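D-alanine--D-alanine ligase (Acinetobacter baumannii ACICU, PDB 5D8D) catalyses the ATP-dependent joining of two D-alanine molecules into the D-alanyl-D-alanine dipeptide used in building peptidoglycan of the bacterial cell wall. Local coordinates at residues A131-G134 / L135-I139; K233-Q236 / A237-L240; Q76-L79 / E80-I84. All coordinates share one frame; numbering follows the deposited sequence.

Contact 1: A131-G134 / L135-I139; sequences AELG and LPVII
Leu133 and Val137 turn towards each other across the bend that leads from helix 126-133 into strand 137-141. CB of Leu133 makes the closest approach, 4.0 Å from CG1 of Val137, with the branched end of the leucine slightly farther off. Val137 CG1 also rests 3.2 Å from Gly134 O. It reaches both because CG1 lies beside the backbone N of Val137 and anti to its carbonyl carbon (chi1 -53°), which swings it back over the turn. No hydrogen bond joins the two segments; the apolar touch and the shape of the backbone carry the contact. Gly134 ends the helix with a positive phi of 86°, a conformation easiest for a residue without a side chain. Leu135 then points away, and the peptide bond before Pro136 is cis, which probably helps the chain turn into the strand. The buried valine and leucine suit the inner side of the bend: Val137 also packs on Val153, Leu133 on Pro116 and Arg118. This helix-to-strand connection feeds a strand of the four-stranded antiparallel sheet in the central domain of the ATP-grasp fold, within the range predicted to bind ATP.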
loop_
_atom_site.group_PDB
_atom_site.type_symbol
_atom_site.label_atom_id
_atom_site.label_comp_id
_atom_site.label_asym_id
_atom_site.label_seq_id
_atom_site.Cartn_x
_atom_site.Cartn_y
_atom_site.Cartn_z
ATOM N N ALA A 131 -7.657 28.196 -9.889
ATOM C CA ALA A 131 -7.425 28.420 -11.334
ATOM C C ALA A 131 -7.264 27.117 -12.131
ATOM O O ALA A 131 -7.678 27.043 -13.293
ATOM C CB ALA A 131 -6.209 29.317 -11.541
ATOM N N GLU A 132 -6.667 26.106 -11.493
ATOM C CA GLU A 132 -6.422 24.804 -12.117
ATOM C C GLU A 132 -7.670 23.903 -12.093
ATOM O O GLU A 132 -8.145 23.454 -13.140
ATOM C CB GLU A 132 -5.207 24.108 -11.461
ATOM C CG GLU A 132 -3.838 24.413 -12.102
ATOM C CD GLU A 132 -3.666 25.840 -12.642
ATOM O OE1 GLU A 132 -3.837 26.813 -11.864
ATOM O OE2 GLU A 132 -3.347 25.984 -13.852
ATOM N N LEU A 133 -8.203 23.655 -10.901
ATOM C CA LEU A 133 -9.387 22.786 -10.734
ATOM C C LEU A 133 -10.702 23.423 -11.190
ATOM O O LEU A 133 -11.555 22.727 -11.748
ATOM C CB LEU A 133 -9.528 22.314 -9.265
ATOM C CG LEU A 133 -8.872 20.994 -8.795
ATOM C CD1 LEU A 133 -7.785 20.448 -9.719
ATOM C CD2 LEU A 133 -8.334 21.145 -7.376
ATOM N N GLY A 134 -10.866 24.724 -10.929
ATOM C CA GLY A 134 -12.146 25.429 -11.111
ATOM C C GLY A 134 -13.029 25.307 -9.872
ATOM O O GLY A 134 -12.841 24.409 -9.036
ATOM N N LEU A 135 -13.985 26.220 -9.735
ATOM C CA LEU A 135 -15.007 26.082 -8.699
ATOM C C LEU A 135 -16.251 25.438 -9.322
ATOM O O LEU A 135 -16.532 25.647 -10.503
ATOM C CB LEU A 135 -15.356 27.422 -8.020
ATOM C CG LEU A 135 -14.374 27.917 -6.928
ATOM C CD1 LEU A 135 -13.395 28.917 -7.492
ATOM C CD2 LEU A 135 -15.063 28.564 -5.746
ATOM N N PRO A 136 -16.978 24.630 -8.558
ATOM C CA PRO A 136 -16.656 24.285 -7.166
ATOM C C PRO A 136 -15.791 23.006 -7.020
ATOM O O PRO A 136 -15.590 22.272 -7.994
ATOM C CB PRO A 136 -18.045 24.103 -6.527
ATOM C CG PRO A 136 -19.050 24.292 -7.629
ATOM C CD PRO A 136 -18.319 24.162 -8.923
ATOM N N VAL A 137 -15.270 22.777 -5.810
ATOM C CA VAL A 137 -14.503 21.558 -5.469
ATOM C C VAL A 137 -15.056 20.930 -4.187
ATOM O O VAL A 137 -15.865 21.531 -3.479
ATOM C CB VAL A 137 -12.968 21.813 -5.299
ATOM C CG1 VAL A 137 -12.391 22.520 -6.518
ATOM C CG2 VAL A 137 -12.663 22.584 -4.019
ATOM N N ILE A 138 -14.596 19.718 -3.903
ATOM C CA ILE A 138 -14.930 19.011 -2.670
ATOM C C ILE A 138 -13.603 18.778 -1.957
ATOM O O ILE A 138 -12.634 18.328 -2.582
ATOM C CB ILE A 138 -15.716 17.691 -2.923
ATOM C CG1 ILE A 138 -15.889 16.897 -1.623
ATOM C CG2 ILE A 138 -15.055 16.797 -3.969
ATOM C CD1 ILE A 138 -16.924 15.794 -1.704
ATOM N N ILE A 139 -13.570 19.128 -0.668
ATOM C CA ILE A 139 -12.401 18.941 0.216
ATOM C C ILE A 139 -12.653 17.691 1.048
ATOM O O ILE A 139 -13.655 17.630 1.770
ATOM C CB ILE A 139 -12.195 20.155 1.183
ATOM C CG1 ILE A 139 -12.061 21.491 0.413
ATOM C CG2 ILE A 139 -11.001 19.929 2.112
ATOM C CD1 ILE A 139 -10.865 21.578 -0.514
#

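Contact 2: K233-Q236 / A237-L240; sequences KKLQ and ALCL
Ala237, Gln236 and Leu235 dominate this contact between successive turns of helix 229-245. Ala237 N donates to Lys233 O over 2.9 Å in a nearly straight bond (168° at the hydrogen), and its methyl comes down beside the same carbonyl, with Ala237 CB 3.5 Å from Lys233 O. Such a short side chain suits this exposed face, covering little beyond the backbone it rests on. Gln236 uses its main chain here: Gln236 O accepts from Leu240 N at 2.8 Å, the most bent of the four bonds at 150°. With CG beside the backbone N and the chain extended beyond it, the amide is carried away from the next turn, and NE2 makes a weak hydrogen bond to Leu194 O. The aliphatic part packs on Pro193 and Val196, so a long residue with a polar end fits the border between sheet and solvent.

The helix covers the four-stranded antiparallel sheet of the ATP-grasp fold that contains strands 181-189 and 252-259, the latter carrying Asp255, a predicted magnesium ligand. Leu235 and Cys239 face that sheet, buried against Ile186 among others. Leu235 O accepts the backbone N-H of Cys239, while methyl CD2 of Leu235 lies 3.9 Å from Cys239 SG. The sulfur sits beside its own backbone N (chi1 -68°), which directs it back along the helix towards the leucine. A small, weakly polar thiol fits between larger apolar neighbours. Leu238 continues the apolar strip, more loosely, with its CD2 4.4 Å from CD2 of Leu235, and both leucines touch Phe264.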
loop_
_atom_site.group_PDB
_atom_site.type_symbol
_atom_site.label_atom_id
_atom_site.label_comp_id
_atom_site.label_asym_id
_atom_site.label_seq_id
_atom_site.Cartn_x
_atom_site.Cartn_y
_atom_site.Cartn_z
ATOM N N LYS A 233 -24.303 -1.852 -17.253
ATOM C CA LYS A 233 -23.309 -2.884 -17.472
ATOM C C LYS A 233 -21.955 -2.236 -17.890
ATOM O O LYS A 233 -20.874 -2.717 -17.501
ATOM C CB LYS A 233 -23.854 -4.012 -18.358
ATOM C CG LYS A 233 -23.859 -3.803 -19.847
ATOM C CD LYS A 233 -24.576 -4.989 -20.532
ATOM C CE LYS A 233 -23.752 -5.668 -21.645
ATOM N NZ LYS A 233 -23.455 -4.791 -22.815
ATOM N N LYS A 234 -22.026 -1.073 -18.542
ATOM C CA LYS A 234 -20.835 -0.315 -18.837
ATOM C C LYS A 234 -20.144 0.183 -17.550
ATOM O O LYS A 234 -18.927 0.124 -17.429
ATOM C CB LYS A 234 -21.168 0.827 -19.824
ATOM C CG LYS A 234 -20.046 1.357 -20.710
ATOM C CD LYS A 234 -18.926 0.347 -21.079
ATOM C CE LYS A 234 -19.378 -0.882 -21.877
ATOM N NZ LYS A 234 -19.952 -0.490 -23.196
ATOM N N LEU A 235 -20.926 0.675 -16.602
ATOM C CA LEU A 235 -20.415 1.095 -15.297
ATOM C C LEU A 235 -19.793 -0.089 -14.540
ATOM O O LEU A 235 -18.746 0.054 -13.935
ATOM C CB LEU A 235 -21.520 1.678 -14.426
ATOM C CG LEU A 235 -21.324 2.917 -13.556
ATOM C CD1 LEU A 235 -22.124 2.741 -12.275
ATOM C CD2 LEU A 235 -19.892 3.279 -13.215
ATOM N N GLN A 236 -20.420 -1.249 -14.595
ATOM C CA GLN A 236 -19.884 -2.451 -13.917
ATOM C C GLN A 236 -18.542 -2.912 -14.520
ATOM O O GLN A 236 -17.618 -3.240 -13.798
ATOM C CB GLN A 236 -20.902 -3.603 -13.956
ATOM C CG GLN A 236 -22.152 -3.328 -13.140
ATOM C CD GLN A 236 -23.218 -4.379 -13.315
ATOM O OE1 GLN A 236 -23.514 -4.821 -14.423
ATOM N NE2 GLN A 236 -23.814 -4.782 -12.216
ATOM N N ALA A 237 -18.448 -2.902 -15.846
ATOM C CA ALA A 237 -17.177 -3.167 -16.553
ATOM C C ALA A 237 -16.077 -2.184 -16.154
ATOM O O ALA A 237 -14.947 -2.555 -15.866
ATOM C CB ALA A 237 -17.397 -3.106 -18.051
ATOM N N LEU A 238 -16.414 -0.919 -16.137
ATOM C CA LEU A 238 -15.472 0.102 -15.736
ATOM C C LEU A 238 -14.966 -0.127 -14.302
ATOM O O LEU A 238 -13.766 -0.065 -14.032
ATOM C CB LEU A 238 -16.138 1.472 -15.852
ATOM C CG LEU A 238 -15.276 2.644 -15.440
ATOM C CD1 LEU A 238 -14.156 2.779 -16.460
ATOM C CD2 LEU A 238 -16.099 3.928 -15.315
ATOM N N CYS A 239 -15.910 -0.400 -13.400
ATOM C CA CYS A 239 -15.610 -0.638 -11.994
ATOM C C CYS A 239 -14.852 -1.944 -11.801
ATOM O O CYS A 239 -14.034 -2.042 -10.910
ATOM C CB CYS A 239 -16.885 -0.601 -11.142
ATOM S SG CYS A 239 -17.593 1.055 -11.068
ATOM N N LEU A 240 -15.129 -2.947 -12.616
ATOM C CA LEU A 240 -14.345 -4.174 -12.552
ATOM C C LEU A 240 -12.901 -3.856 -12.774
ATOM O O LEU A 240 -12.060 -4.328 -12.040
ATOM C CB LEU A 240 -14.809 -5.188 -13.586
ATOM C CG LEU A 240 -14.067 -6.513 -13.659
ATOM C CD1 LEU A 240 -14.039 -7.216 -12.327
ATOM C CD2 LEU A 240 -14.755 -7.364 -14.697
#

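Contact 3: Q76-L79 / E80-I84; sequences QGVL and EWLNI
A Schellman motif closes helix 74-81 in the N-terminal part of the ligase, and the contact runs from Gln76-Leu79 through the end of the helix into the residues that follow. Three regular bonds lead in, Glu80 N to Gln76 O, Trp81 N to Gly77 O and Leu82 N to Val78 O. The chain then turns through Asn83, whose positive phi of 59° is tolerated comparatively well by asparagine. This reversal brings Ile84 N to Leu79 O at 3.0 Å, an almost straight bond of 175°, while Asn83 N bonds to Glu80 O.

An apolar pair accompanies the cap. Leu79 CD2 comes 4.1 Å from Ile84 CG2, the two side chains lying obliquely; apolar residues suit this buried side. Leu79 also packs on Ala61 and Ile63 of strand 60-63. Glu80, partly exposed, brings its CG to 3.2 Å from Gln76 O; the chain then bends at chi2 (-67°), leading the carboxylate off to Tyr86 OH, which OE2 meets in a hydrogen bond. Trp81 leads its indole away from the turn, and with Leu82 it packs on Val52 of the second subunit, where large apolar surfaces suit an interface. Val78, which touches Gly77 of that subunit, runs side by side with Leu82. Methyl CD2 of Leu82 lies 3.8 Å from Val78 CG2 and 3.3 Å from Val78 O.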
loop_
_atom_site.group_PDB
_atom_site.type_symbol
_atom_site.label_atom_id
_atom_site.label_comp_id
_atom_site.label_asym_id
_atom_site.label_seq_id
_atom_site.Cartn_x
_atom_site.Cartn_y
_atom_site.Cartn_z
ATOM N N GLN A 76 -4.138 -7.545 7.634
ATOM C CA GLN A 76 -3.787 -8.464 6.522
ATOM C C GLN A 76 -2.285 -8.824 6.598
ATOM O O GLN A 76 -1.881 -9.941 6.305
ATOM C CB GLN A 76 -4.056 -7.810 5.181
ATOM C CG GLN A 76 -5.519 -7.518 4.813
ATOM C CD GLN A 76 -6.162 -6.415 5.623
ATOM O OE1 GLN A 76 -5.498 -5.680 6.312
ATOM N NE2 GLN A 76 -7.459 -6.317 5.559
ATOM N N GLY A 77 -1.467 -7.855 7.019
ATOM C CA GLY A 77 -0.054 -8.085 7.324
ATOM C C GLY A 77 0.139 -9.221 8.307
ATOM O O GLY A 77 0.898 -10.190 8.027
ATOM N N VAL A 78 -0.569 -9.145 9.441
ATOM C CA VAL A 78 -0.417 -10.210 10.462
ATOM C C VAL A 78 -0.898 -11.553 9.943
ATOM O O VAL A 78 -0.284 -12.593 10.209
ATOM C CB VAL A 78 -0.923 -9.911 11.933
ATOM C CG1 VAL A 78 -1.089 -8.423 12.251
ATOM C CG2 VAL A 78 -2.131 -10.716 12.319
ATOM N N LEU A 79 -1.967 -11.528 9.180
ATOM C CA LEU A 79 -2.521 -12.753 8.687
ATOM C C LEU A 79 -1.580 -13.411 7.688
ATOM O O LEU A 79 -1.426 -14.625 7.724
ATOM C CB LEU A 79 -3.904 -12.520 8.084
ATOM C CG LEU A 79 -4.964 -12.187 9.117
ATOM C CD1 LEU A 79 -6.124 -11.612 8.378
ATOM C CD2 LEU A 79 -5.422 -13.414 9.908
ATOM N N GLU A 80 -0.967 -12.623 6.804
ATOM C CA GLU A 80 0.073 -13.138 5.895
ATOM C C GLU A 80 1.245 -13.752 6.694
ATOM O O GLU A 80 1.634 -14.890 6.429
ATOM C CB GLU A 80 0.600 -12.031 4.976
ATOM C CG GLU A 80 -0.379 -11.491 3.930
ATOM C CD GLU A 80 -0.751 -12.506 2.874
ATOM O OE1 GLU A 80 -0.069 -13.547 2.784
ATOM O OE2 GLU A 80 -1.745 -12.265 2.144
ATOM N N TRP A 81 1.747 -13.008 7.683
ATOM C CA TRP A 81 2.846 -13.432 8.548
ATOM C C TRP A 81 2.570 -14.771 9.227
ATOM O O TRP A 81 3.399 -15.667 9.203
ATOM C CB TRP A 81 3.109 -12.351 9.609
ATOM C CG TRP A 81 4.353 -12.547 10.331
ATOM C CD1 TRP A 81 4.487 -13.029 11.591
ATOM C CD2 TRP A 81 5.681 -12.304 9.850
ATOM N NE1 TRP A 81 5.808 -13.089 11.944
ATOM C CE2 TRP A 81 6.568 -12.668 10.885
ATOM C CE3 TRP A 81 6.207 -11.845 8.642
ATOM C CZ2 TRP A 81 7.969 -12.572 10.749
ATOM C CZ3 TRP A 81 7.582 -11.769 8.502
ATOM C CH2 TRP A 81 8.447 -12.117 9.555
ATOM N N LEU A 82 1.370 -14.921 9.789
ATOM C CA LEU A 82 0.903 -16.206 10.380
ATOM C C LEU A 82 0.501 -17.327 9.352
ATOM O O LEU A 82 0.193 -18.437 9.724
ATOM C CB LEU A 82 -0.284 -15.871 11.286
ATOM C CG LEU A 82 -0.080 -15.452 12.741
ATOM C CD1 LEU A 82 1.337 -15.307 13.232
ATOM C CD2 LEU A 82 -0.818 -14.186 13.014
ATOM N N ASN A 83 0.474 -17.014 8.063
ATOM C CA ASN A 83 0.030 -17.925 7.000
ATOM C C ASN A 83 -1.399 -18.426 7.156
ATOM O O ASN A 83 -1.690 -19.603 6.920
ATOM C CB ASN A 83 1.013 -19.074 6.758
ATOM C CG ASN A 83 2.459 -18.597 6.651
ATOM O OD1 ASN A 83 3.265 -18.873 7.545
ATOM N ND2 ASN A 83 2.788 -17.850 5.587
ATOM N N ILE A 84 -2.304 -17.497 7.490
ATOM C CA ILE A 84 -3.724 -17.811 7.672
ATOM C C ILE A 84 -4.474 -17.145 6.538
ATOM O O ILE A 84 -4.394 -15.927 6.391
ATOM C CB ILE A 84 -4.210 -17.283 9.021
ATOM C CG1 ILE A 84 -3.449 -17.986 10.138
ATOM C CG2 ILE A 84 -5.706 -17.485 9.195
ATOM C CD1 ILE A 84 -3.663 -17.343 11.455
#

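All three contacts are local and partly buried. Contacts 1 and 2 belong to the ATP-grasp region, about 27 Å apart between centres: contact 1 leads into one antiparallel sheet, whereas the helix of contact 2 packs against another. Contact 3 lies in the N-terminal part, about 41 Å from contact 1 between centres, and has most of its residues buried. Contact 2, mid-helix with regular backbone bonds, has an exposed face with lysines and a buried one with Leu235 and Cys239. Contacts 1 and 3 both leave a helix through a residue of positive phi; of these two, only contact 3 has hydrogen bonds between its segments, contact 1 relying on apolar packing. Contact 3 alone is touched by the second subunit.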